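Bifunctional autolysin (Staphylococcus aureus subsp. aureus Mu50, PDB 6FXO) is a peptidoglycan hydrolase whose glycoside hydrolase family 73 domain, of N-acetylglucosaminidase type, probably cleaves the glycan strands of the staphylococcal cell wall. Local coordinates at residues Ala59-Phe64 / Lys236-Pro241; Leu65-Pro70 / Asn193-Met198; Gln71-Asp76 / Ile231-Lys236. One frame throughout, in Å; residues are numbered along the deposited sequence.

Contact 1: residues Ala59-Phe64 / Lys236-Pro241; sequences ALKYQF and KYFDIP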
loop_
_atom_site.group_PDB
_atom_site.type_symbol
_atom_site.label_atom_id
_atom_site.label_comp_id
_atom_site.label_asym_id
_atom_site.label_seq_id
_atom_site.Cartn_x
_atom_site.Cartn_y
_atom_site.Cartn_z
ATOM N N ALA A 59 0.729 15.527 1.069
ATOM C CA ALA A 59 0.126 14.246 1.331
ATOM C C ALA A 59 0.171 13.466 0.005
ATOM O O ALA A 59 0.586 12.298 0.008
ATOM C CB ALA A 59 -1.343 14.351 1.815
ATOM N N LEU A 60 -0.203 14.154 -1.100
ATOM C CA LEU A 60 -0.192 13.504 -2.423
ATOM C C LEU A 60 1.184 12.931 -2.893
ATOM O O LEU A 60 1.169 11.904 -3.548
ATOM C CB LEU A 60 -0.815 14.369 -3.566
ATOM C CG LEU A 60 -2.210 15.079 -3.403
ATOM C CD1 LEU A 60 -2.641 15.620 -4.756
ATOM C CD2 LEU A 60 -3.324 14.189 -2.958
ATOM N N LYS A 61 2.347 13.537 -2.520
ATOM C CA LYS A 61 3.589 12.933 -2.999
ATOM C C LYS A 61 3.813 11.504 -2.460
ATOM O O LYS A 61 4.644 10.819 -2.982
ATOM C CB LYS A 61 4.858 13.792 -2.734
ATOM C CG LYS A 61 5.113 14.236 -1.266
ATOM C CD LYS A 61 6.296 15.261 -1.178
ATOM C CE LYS A 61 6.695 15.680 0.236
ATOM N NZ LYS A 61 7.813 16.697 0.295
ATOM N N TYR A 62 3.029 11.042 -1.438
ATOM C CA TYR A 62 3.280 9.704 -0.963
ATOM C C TYR A 62 3.013 8.593 -1.943
ATOM O O TYR A 62 3.424 7.471 -1.666
ATOM C CB TYR A 62 2.853 9.481 0.541
ATOM C CG TYR A 62 3.815 10.096 1.561
ATOM C CD1 TYR A 62 3.866 11.471 1.755
ATOM C CD2 TYR A 62 4.728 9.311 2.267
ATOM C CE1 TYR A 62 4.793 12.052 2.602
ATOM C CE2 TYR A 62 5.682 9.889 3.158
ATOM C CZ TYR A 62 5.691 11.239 3.312
ATOM O OH TYR A 62 6.531 11.789 4.254
ATOM N N GLN A 63 2.309 8.903 -3.108
ATOM C CA GLN A 63 2.023 7.891 -4.106
ATOM C C GLN A 63 3.321 7.535 -4.826
ATOM O O GLN A 63 3.381 6.536 -5.517
ATOM C CB GLN A 63 0.917 8.302 -5.106
ATOM C CG GLN A 63 1.167 9.497 -6.019
ATOM C CD GLN A 63 -0.221 9.933 -6.459
ATOM O OE1 GLN A 63 -0.844 9.300 -7.407
ATOM N NE2 GLN A 63 -0.743 11.028 -5.739
ATOM N N PHE A 64 4.286 8.411 -4.721
ATOM C CA PHE A 64 5.616 8.210 -5.325
ATOM C C PHE A 64 6.626 7.613 -4.317
ATOM O O PHE A 64 7.785 7.399 -4.666
ATOM C CB PHE A 64 6.159 9.432 -5.992
ATOM C CG PHE A 64 5.181 10.187 -6.847
ATOM C CD1 PHE A 64 4.635 9.612 -8.030
ATOM C CD2 PHE A 64 4.762 11.450 -6.480
ATOM C CE1 PHE A 64 3.723 10.294 -8.745
ATOM C CE2 PHE A 64 3.825 12.130 -7.239
ATOM C CZ PHE A 64 3.309 11.553 -8.365
ATOM N N LYS A 236 11.599 8.981 2.730
ATOM C CA LYS A 236 12.900 9.337 2.188
ATOM C C LYS A 236 13.215 8.910 0.781
ATOM O O LYS A 236 14.115 9.491 0.192
ATOM C CB LYS A 236 13.998 8.759 3.108
ATOM C CG LYS A 236 14.319 9.593 4.344
ATOM C CD LYS A 236 14.081 8.787 5.624
ATOM C CE LYS A 236 14.565 9.466 6.885
ATOM N NZ LYS A 236 14.116 8.749 8.120
ATOM N N TYR A 237 12.507 7.912 0.246
ATOM C CA TYR A 237 12.765 7.444 -1.105
ATOM C C TYR A 237 11.579 7.606 -1.967
ATOM O O TYR A 237 10.510 6.965 -1.749
ATOM C CB TYR A 237 13.319 5.996 -1.125
ATOM C CG TYR A 237 14.509 5.781 -0.212
ATOM C CD1 TYR A 237 15.801 6.076 -0.633
ATOM C CD2 TYR A 237 14.342 5.292 1.074
ATOM C CE1 TYR A 237 16.892 5.897 0.204
ATOM C CE2 TYR A 237 15.428 5.106 1.921
ATOM C CZ TYR A 237 16.701 5.410 1.484
ATOM O OH TYR A 237 17.778 5.233 2.322
ATOM N N PHE A 238 11.758 8.483 -2.964
ATOM C CA PHE A 238 10.617 8.717 -3.856
ATOM C C PHE A 238 10.947 8.492 -5.296
ATOM O O PHE A 238 12.104 8.501 -5.680
ATOM C CB PHE A 238 10.069 10.134 -3.558
ATOM C CG PHE A 238 9.522 10.381 -2.171
ATOM C CD1 PHE A 238 10.397 10.654 -1.087
ATOM C CD2 PHE A 238 8.165 10.446 -1.928
ATOM C CE1 PHE A 238 9.896 10.975 0.180
ATOM C CE2 PHE A 238 7.657 10.780 -0.656
ATOM C CZ PHE A 238 8.528 11.034 0.392
ATOM N N ASP A 239 9.887 8.311 -6.143
ATOM C CA ASP A 239 10.078 8.046 -7.587
ATOM C C ASP A 239 8.924 8.642 -8.339
ATOM O O ASP A 239 7.834 8.099 -8.285
ATOM C CB ASP A 239 10.023 6.511 -7.774
ATOM C CG ASP A 239 10.524 5.904 -9.078
ATOM O OD1 ASP A 239 10.356 6.545 -10.141
ATOM O OD2 ASP A 239 10.964 4.732 -9.053
ATOM N N ILE A 240 9.178 9.739 -9.045
ATOM C CA ILE A 240 8.251 10.491 -9.820
ATOM C C ILE A 240 8.370 10.408 -11.362
ATOM O O ILE A 240 9.382 10.784 -11.950
ATOM C CB ILE A 240 8.364 11.963 -9.309
ATOM C CG1 ILE A 240 8.239 12.026 -7.754
ATOM C CG2 ILE A 240 7.322 12.865 -9.960
ATOM C CD1 ILE A 240 8.549 13.419 -7.153
ATOM N N PRO A 241 7.369 9.828 -12.007
ATOM C CA PRO A 241 7.387 9.734 -13.478
ATOM C C PRO A 241 7.352 11.129 -14.092
ATOM O O PRO A 241 6.667 11.975 -13.517
ATOM C CB PRO A 241 6.081 8.998 -13.810
ATOM C CG PRO A 241 5.731 8.242 -12.549
ATOM C CD PRO A 241 6.178 9.156 -11.431
#
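The carbonyl of Phe64, at the end of the 3-10 turn 60-64, takes the backbone N-H of Asp239 in strand 237-242, with Phe64 O to Asp239 N at 2.7 Å and an N-H...O angle of 140°. The same oxygen also lies 3.2 Å from Phe238 CA, a CA-H...O contact beside the hydrogen bond. Three aromatic rings carry most of the rest. The edge of the Phe238 ring points at the face of Tyr62 in a T-shaped stack, centroids 5.4 Å apart and planes at 75°, while Lys61 O lies in the plane of the Phe238 ring at its edge, where the weakly positive C-H groups suit a carbonyl. Tyrosine suits its place at residue 62: the ring offers a face to Phe238 and the hydroxyl is hydrogen-bonded to Gly235 N. Phe64 has CG anti to its own carbonyl carbon (chi1 -44°), which carries the ring along the strand: Ile240 packs over one face, CG1 reaching Phe64 CG at 3.7 Å, and Pro241 CD meets Phe64 CD1 at 3.8 Å. A flat, wholly apolar ring suits this buried place. Across the turn, Leu54 of helix 51-56 packs on Leu60 and helix 216-231 on Tyr62, while strand 4-9 pairs in parallel with 237-242 and touches Ile240 and Pro241.

Contact 2: residues Leu65-Pro70 / Asn193-Met198; sequences LRLDQP and NTLYKM
The N-cap end of helix 195-200 meets the loop 65-70 here, and Leu67 N donates to Asn193 O at 3.0 Å in a nearly straight bond (164°), tying the loop to the residue just before the N-cap. That cap is Thr194, whose OG1 accepts from Lys197 N at 3.2 Å, a role that suits its short hydroxyl side chain. Beside the loop bond the Arg66 guanidinium and the Asn193 amide lie face against face, 4° from parallel, with Asn193 OD1 over one guanidinium face, and Arg66 NE does not point its N-H at OD1. Arg66, bent at chi2 and chi3, curls round to hold Asp68 side-on: NE reaches OD1 and NH2 reaches OD2, each at 3.0 Å in the guanidinium plane, using the syn lone pairs of the carboxylate. Lys197 NZ bonds Asn193 OD1 at 2.6 Å. It approaches Arg66 NH1, and Asp239 OD2 bridges both cations, probably offsetting their charge. On the apolar side Leu67 CD1 meets Met198 CE at 3.5 Å and Leu195 CD2, two branched leucines and a flexible methionine packing closely. Helix 106-116 lays Tyr108 on Leu67 and Met198, helix 216-231 packs on Leu195, and strand 237-242 supplies Asp239.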
loop_
_atom_site.group_PDB
_atom_site.type_symbol
_atom_site.label_atom_id
_atom_site.label_comp_id
_atom_site.label_asym_id
_atom_site.label_seq_id
_atom_site.Cartn_x
_atom_site.Cartn_y
_atom_site.Cartn_z
ATOM N N LEU A 65 6.201 7.409 -3.055
ATOM C CA LEU A 65 7.131 6.834 -2.090
ATOM C C LEU A 65 7.449 5.350 -2.537
ATOM O O LEU A 65 6.524 4.624 -2.876
ATOM C CB LEU A 65 6.513 6.799 -0.648
ATOM C CG LEU A 65 7.293 6.106 0.469
ATOM C CD1 LEU A 65 8.422 7.087 1.066
ATOM C CD2 LEU A 65 6.360 5.486 1.559
ATOM N N ARG A 66 8.704 4.901 -2.488
ATOM C CA ARG A 66 8.980 3.526 -2.865
ATOM C C ARG A 66 8.732 2.535 -1.719
ATOM O O ARG A 66 9.346 2.573 -0.671
ATOM C CB ARG A 66 10.441 3.361 -3.395
ATOM C CG ARG A 66 10.787 4.060 -4.721
ATOM C CD ARG A 66 10.444 3.280 -6.030
ATOM N NE ARG A 66 11.291 2.094 -6.141
ATOM C CZ ARG A 66 12.360 1.956 -6.931
ATOM N NH1 ARG A 66 12.746 2.955 -7.712
ATOM N NH2 ARG A 66 13.072 0.844 -6.899
ATOM N N LEU A 67 7.737 1.684 -1.935
ATOM C CA LEU A 67 7.220 0.643 -1.093
ATOM C C LEU A 67 8.120 -0.586 -1.005
ATOM O O LEU A 67 7.941 -1.431 -0.142
ATOM C CB LEU A 67 5.805 0.304 -1.700
ATOM C CG LEU A 67 4.781 1.517 -1.750
ATOM C CD1 LEU A 67 3.438 1.111 -2.259
ATOM C CD2 LEU A 67 4.543 2.030 -0.243
ATOM N N ASP A 68 9.050 -0.719 -1.950
ATOM C CA ASP A 68 9.982 -1.830 -1.995
ATOM C C ASP A 68 11.208 -1.449 -1.158
ATOM O O ASP A 68 12.131 -2.235 -1.004
ATOM C CB ASP A 68 10.334 -2.169 -3.456
ATOM C CG ASP A 68 10.896 -1.008 -4.244
ATOM O OD1 ASP A 68 10.332 0.095 -4.147
ATOM O OD2 ASP A 68 11.842 -1.224 -5.026
ATOM N N GLN A 69 11.207 -0.232 -0.600
ATOM C CA GLN A 69 12.358 0.160 0.193
ATOM C C GLN A 69 12.172 0.408 1.641
ATOM O O GLN A 69 11.594 1.404 2.038
ATOM C CB GLN A 69 13.101 1.365 -0.407
ATOM C CG GLN A 69 14.621 1.102 -0.419
ATOM C CD GLN A 69 15.386 1.727 -1.573
ATOM O OE1 GLN A 69 15.148 1.402 -2.738
ATOM N NE2 GLN A 69 16.414 2.542 -1.283
ATOM N N PRO A 70 12.646 -0.494 2.458
ATOM C CA PRO A 70 12.514 -0.280 3.878
ATOM C C PRO A 70 13.303 0.951 4.291
ATOM O O PRO A 70 14.294 1.302 3.670
ATOM C CB PRO A 70 13.133 -1.529 4.489
ATOM C CG PRO A 70 13.038 -2.537 3.437
ATOM C CD PRO A 70 13.293 -1.787 2.175
ATOM N N ASN A 193 6.239 -0.433 -7.808
ATOM C CA ASN A 193 6.636 -0.036 -6.458
ATOM C C ASN A 193 6.165 1.244 -5.799
ATOM O O ASN A 193 6.719 1.605 -4.773
ATOM C CB ASN A 193 8.135 -0.185 -6.225
ATOM C CG ASN A 193 9.052 0.208 -7.335
ATOM O OD1 ASN A 193 8.970 1.311 -7.875
ATOM N ND2 ASN A 193 10.083 -0.581 -7.638
ATOM N N THR A 194 5.235 1.962 -6.391
ATOM C CA THR A 194 4.759 3.183 -5.770
ATOM C C THR A 194 3.315 3.139 -6.063
ATOM O O THR A 194 2.943 2.541 -7.073
ATOM C CB THR A 194 5.286 4.428 -6.446
ATOM O OG1 THR A 194 5.069 4.272 -7.857
ATOM C CG2 THR A 194 6.707 4.703 -6.117
ATOM N N LEU A 195 2.513 3.800 -5.254
ATOM C CA LEU A 195 1.074 3.759 -5.549
ATOM C C LEU A 195 0.721 4.325 -6.991
ATOM O O LEU A 195 -0.280 3.969 -7.520
ATOM C CB LEU A 195 0.198 4.491 -4.478
ATOM C CG LEU A 195 0.491 4.194 -2.961
ATOM C CD1 LEU A 195 0.007 5.269 -2.088
ATOM C CD2 LEU A 195 -0.048 2.852 -2.517
ATOM N N TYR A 196 1.538 5.170 -7.559
ATOM C CA TYR A 196 1.238 5.692 -8.834
ATOM C C TYR A 196 1.465 4.556 -9.902
ATOM O O TYR A 196 0.624 4.363 -10.772
ATOM C CB TYR A 196 2.157 6.879 -9.150
ATOM C CG TYR A 196 1.766 7.679 -10.367
ATOM C CD1 TYR A 196 2.193 7.310 -11.648
ATOM C CD2 TYR A 196 0.973 8.811 -10.251
ATOM C CE1 TYR A 196 1.826 8.055 -12.778
ATOM C CE2 TYR A 196 0.607 9.555 -11.361
ATOM C CZ TYR A 196 1.036 9.175 -12.619
ATOM O OH TYR A 196 0.673 9.933 -13.686
ATOM N N LYS A 197 2.578 3.808 -9.807
ATOM C CA LYS A 197 2.842 2.758 -10.748
ATOM C C LYS A 197 1.748 1.710 -10.607
ATOM O O LYS A 197 1.358 1.105 -11.619
ATOM C CB LYS A 197 4.238 2.140 -10.547
ATOM C CG LYS A 197 5.427 3.047 -11.020
ATOM C CD LYS A 197 6.769 2.545 -10.384
ATOM C CE LYS A 197 8.123 3.071 -10.911
ATOM N NZ LYS A 197 9.336 2.677 -10.063
ATOM N N MET A 198 1.238 1.517 -9.373
ATOM C CA MET A 198 0.176 0.503 -9.217
ATOM C C MET A 198 -1.128 0.890 -9.892
ATOM O O MET A 198 -1.856 -0.002 -10.313
ATOM C CB MET A 198 -0.101 0.097 -7.761
ATOM C CG MET A 198 1.103 -0.264 -7.000
ATOM S SD MET A 198 0.710 -0.558 -5.279
ATOM C CE MET A 198 2.270 -1.057 -4.682
#

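Contact 3: residues Gln71-Asp76 / Ile231-Lys236; sequences QNISID and IGEVGK
Polar contacts centre on the amide of Gln71, whose NE2 donates to Glu233 OE2 and to Val234 O, both at 3.2 Å. Neither bond is straight (137° and 135°). The carboxylate lies nearly coplanar with the amide and receives it on the anti lone pair of OE2, whereas Val234 O stands tilted out of the amide plane. The Gln71 chain, with CG anti to the backbone N (chi1 -152°) and extended beyond, spans the gap between backbones. The amide oxygen is engaged as well, OE1 accepting from Tyr228 OH, so glutamine, both donor and acceptor, fits this buried place.

In the ionic part, Lys236 NZ bridges to Glu233 OE2 at 3.1 Å, giving that oxygen a second partner, though the poorly ordered lysine is less surely placed. The aliphatic part of Lys236 crosses Gln71 at about a right angle, with CD 3.5 Å from Gln71 CD.

Apolar packing joins Ile73 CG2 and Ile231 CG2 at 4.1 Å, both branched chains also covered by Val107 of helix 106-116. The contact joins the start of helix 75-82, N-capped by Ser74, to the end of helix 216-231, where Gly232, with positive phi, is the first residue to leave the helix.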
loop_
_atom_site.group_PDB
_atom_site.type_symbol
_atom_site.label_atom_id
_atom_site.label_comp_id
_atom_site.label_asym_id
_atom_site.label_seq_id
_atom_site.Cartn_x
_atom_site.Cartn_y
_atom_site.Cartn_z
ATOM N N GLN A 71 12.802 1.591 5.288
ATOM C CA GLN A 71 13.349 2.762 5.886
ATOM C C GLN A 71 13.688 2.206 7.218
ATOM O O GLN A 71 13.023 1.303 7.699
ATOM C CB GLN A 71 12.269 3.822 6.053
ATOM C CG GLN A 71 12.817 5.225 6.021
ATOM C CD GLN A 71 11.708 6.236 6.120
ATOM O OE1 GLN A 71 10.945 6.444 5.191
ATOM N NE2 GLN A 71 11.576 6.885 7.234
ATOM N N ASN A 72 14.691 2.708 7.816
ATOM C CA ASN A 72 15.023 2.158 9.126
ATOM C C ASN A 72 14.287 2.882 10.200
ATOM O O ASN A 72 14.914 3.519 11.034
ATOM C CB ASN A 72 16.508 2.211 9.374
ATOM C CG ASN A 72 17.226 1.516 8.272
ATOM O OD1 ASN A 72 17.099 0.298 8.151
ATOM N ND2 ASN A 72 17.993 2.198 7.441
ATOM N N ILE A 73 12.960 2.795 10.201
ATOM C CA ILE A 73 12.276 3.523 11.266
ATOM C C ILE A 73 12.595 2.844 12.598
ATOM O O ILE A 73 12.670 1.621 12.660
ATOM C CB ILE A 73 10.757 3.687 10.969
ATOM C CG1 ILE A 73 10.582 4.111 9.494
ATOM C CG2 ILE A 73 10.145 4.773 11.875
ATOM C CD1 ILE A 73 9.130 4.330 9.065
ATOM N N SER A 74 12.796 3.623 13.660
ATOM C CA SER A 74 13.104 2.937 14.917
ATOM C C SER A 74 11.976 2.017 15.386
ATOM O O SER A 74 10.807 2.381 15.268
ATOM C CB SER A 74 13.424 3.967 16.000
ATOM O OG SER A 74 12.977 3.591 17.294
ATOM N N ILE A 75 12.329 0.810 15.913
ATOM C CA ILE A 75 11.343 -0.113 16.390
ATOM C C ILE A 75 10.584 0.525 17.562
ATOM O O ILE A 75 9.413 0.214 17.767
ATOM C CB ILE A 75 12.068 -1.423 16.777
ATOM C CG1 ILE A 75 12.725 -2.043 15.527
ATOM C CG2 ILE A 75 11.109 -2.391 17.449
ATOM C CD1 ILE A 75 13.525 -3.317 15.775
ATOM N N ASP A 76 11.248 1.425 18.327
ATOM C CA ASP A 76 10.554 2.051 19.447
ATOM C C ASP A 76 9.460 2.959 18.954
ATOM O O ASP A 76 8.394 3.046 19.560
ATOM C CB ASP A 76 11.497 2.937 20.274
ATOM C CG ASP A 76 11.957 2.362 21.592
ATOM O OD1 ASP A 76 13.171 2.418 21.870
ATOM O OD2 ASP A 76 11.109 1.815 22.329
ATOM N N ILE A 231 3.254 7.981 13.312
ATOM C CA ILE A 231 4.441 7.293 13.652
ATOM C C ILE A 231 5.533 8.187 14.013
ATOM O O ILE A 231 6.279 7.844 14.894
ATOM C CB ILE A 231 4.863 6.383 12.500
ATOM C CG1 ILE A 231 4.098 5.090 12.528
ATOM C CG2 ILE A 231 6.331 6.096 12.578
ATOM C CD1 ILE A 231 4.275 4.401 11.206
ATOM N N GLY A 232 5.634 9.337 13.438
ATOM C CA GLY A 232 6.746 10.170 13.849
ATOM C C GLY A 232 7.855 10.306 12.848
ATOM O O GLY A 232 8.963 10.699 13.180
ATOM N N GLU A 233 7.585 9.954 11.632
ATOM C CA GLU A 233 8.552 10.053 10.583
ATOM C C GLU A 233 7.947 10.586 9.322
ATOM O O GLU A 233 6.760 10.852 9.248
ATOM C CB GLU A 233 9.219 8.695 10.286
ATOM C CG GLU A 233 10.629 8.836 9.713
ATOM C CD GLU A 233 11.742 8.344 10.622
ATOM O OE1 GLU A 233 11.978 8.967 11.663
ATOM O OE2 GLU A 233 12.409 7.376 10.249
ATOM N N VAL A 234 8.801 10.737 8.325
ATOM C CA VAL A 234 8.569 11.222 6.965
ATOM C C VAL A 234 9.312 10.280 5.943
ATOM O O VAL A 234 10.301 9.639 6.303
ATOM C CB VAL A 234 9.114 12.676 6.848
ATOM C CG1 VAL A 234 8.945 13.211 5.433
ATOM C CG2 VAL A 234 8.441 13.600 7.857
ATOM N N GLY A 235 8.803 10.171 4.684
ATOM C CA GLY A 235 9.451 9.321 3.682
ATOM C C GLY A 235 10.765 9.849 3.152
ATOM O O GLY A 235 10.988 11.050 3.105
ATOM N N LYS A 236 11.599 8.981 2.730
ATOM C CA LYS A 236 12.900 9.337 2.188
ATOM C C LYS A 236 13.215 8.910 0.781
ATOM O O LYS A 236 14.115 9.491 0.192
ATOM C CB LYS A 236 13.998 8.759 3.108
ATOM C CG LYS A 236 14.319 9.593 4.344
ATOM C CD LYS A 236 14.081 8.787 5.624
ATOM C CE LYS A 236 14.565 9.466 6.885
ATOM N NZ LYS A 236 14.116 8.749 8.120
#

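The first segments of the three contacts follow one another without a break, 59-64, 65-70 and 71-76, covering most of the connection between helix 51-56 and helix 75-82 and the first two residues of the latter. Their partners come later: 193-198, then 231-236 and 236-241, so contacts 2 and 3 both lie within the span of contact 1 and cross each other. Centres of contacts 1 and 2 are about 8 Å apart, and contact 3 sits about 16 Å from each. Tyr237 O probably accepts from Arg66 N, Leu65 packs on Gly235, and contacts 1 and 3 share Lys236. This connection thus binds the start of helix 195-200, the end of helix 216-231 and the two-stranded parallel sheet together.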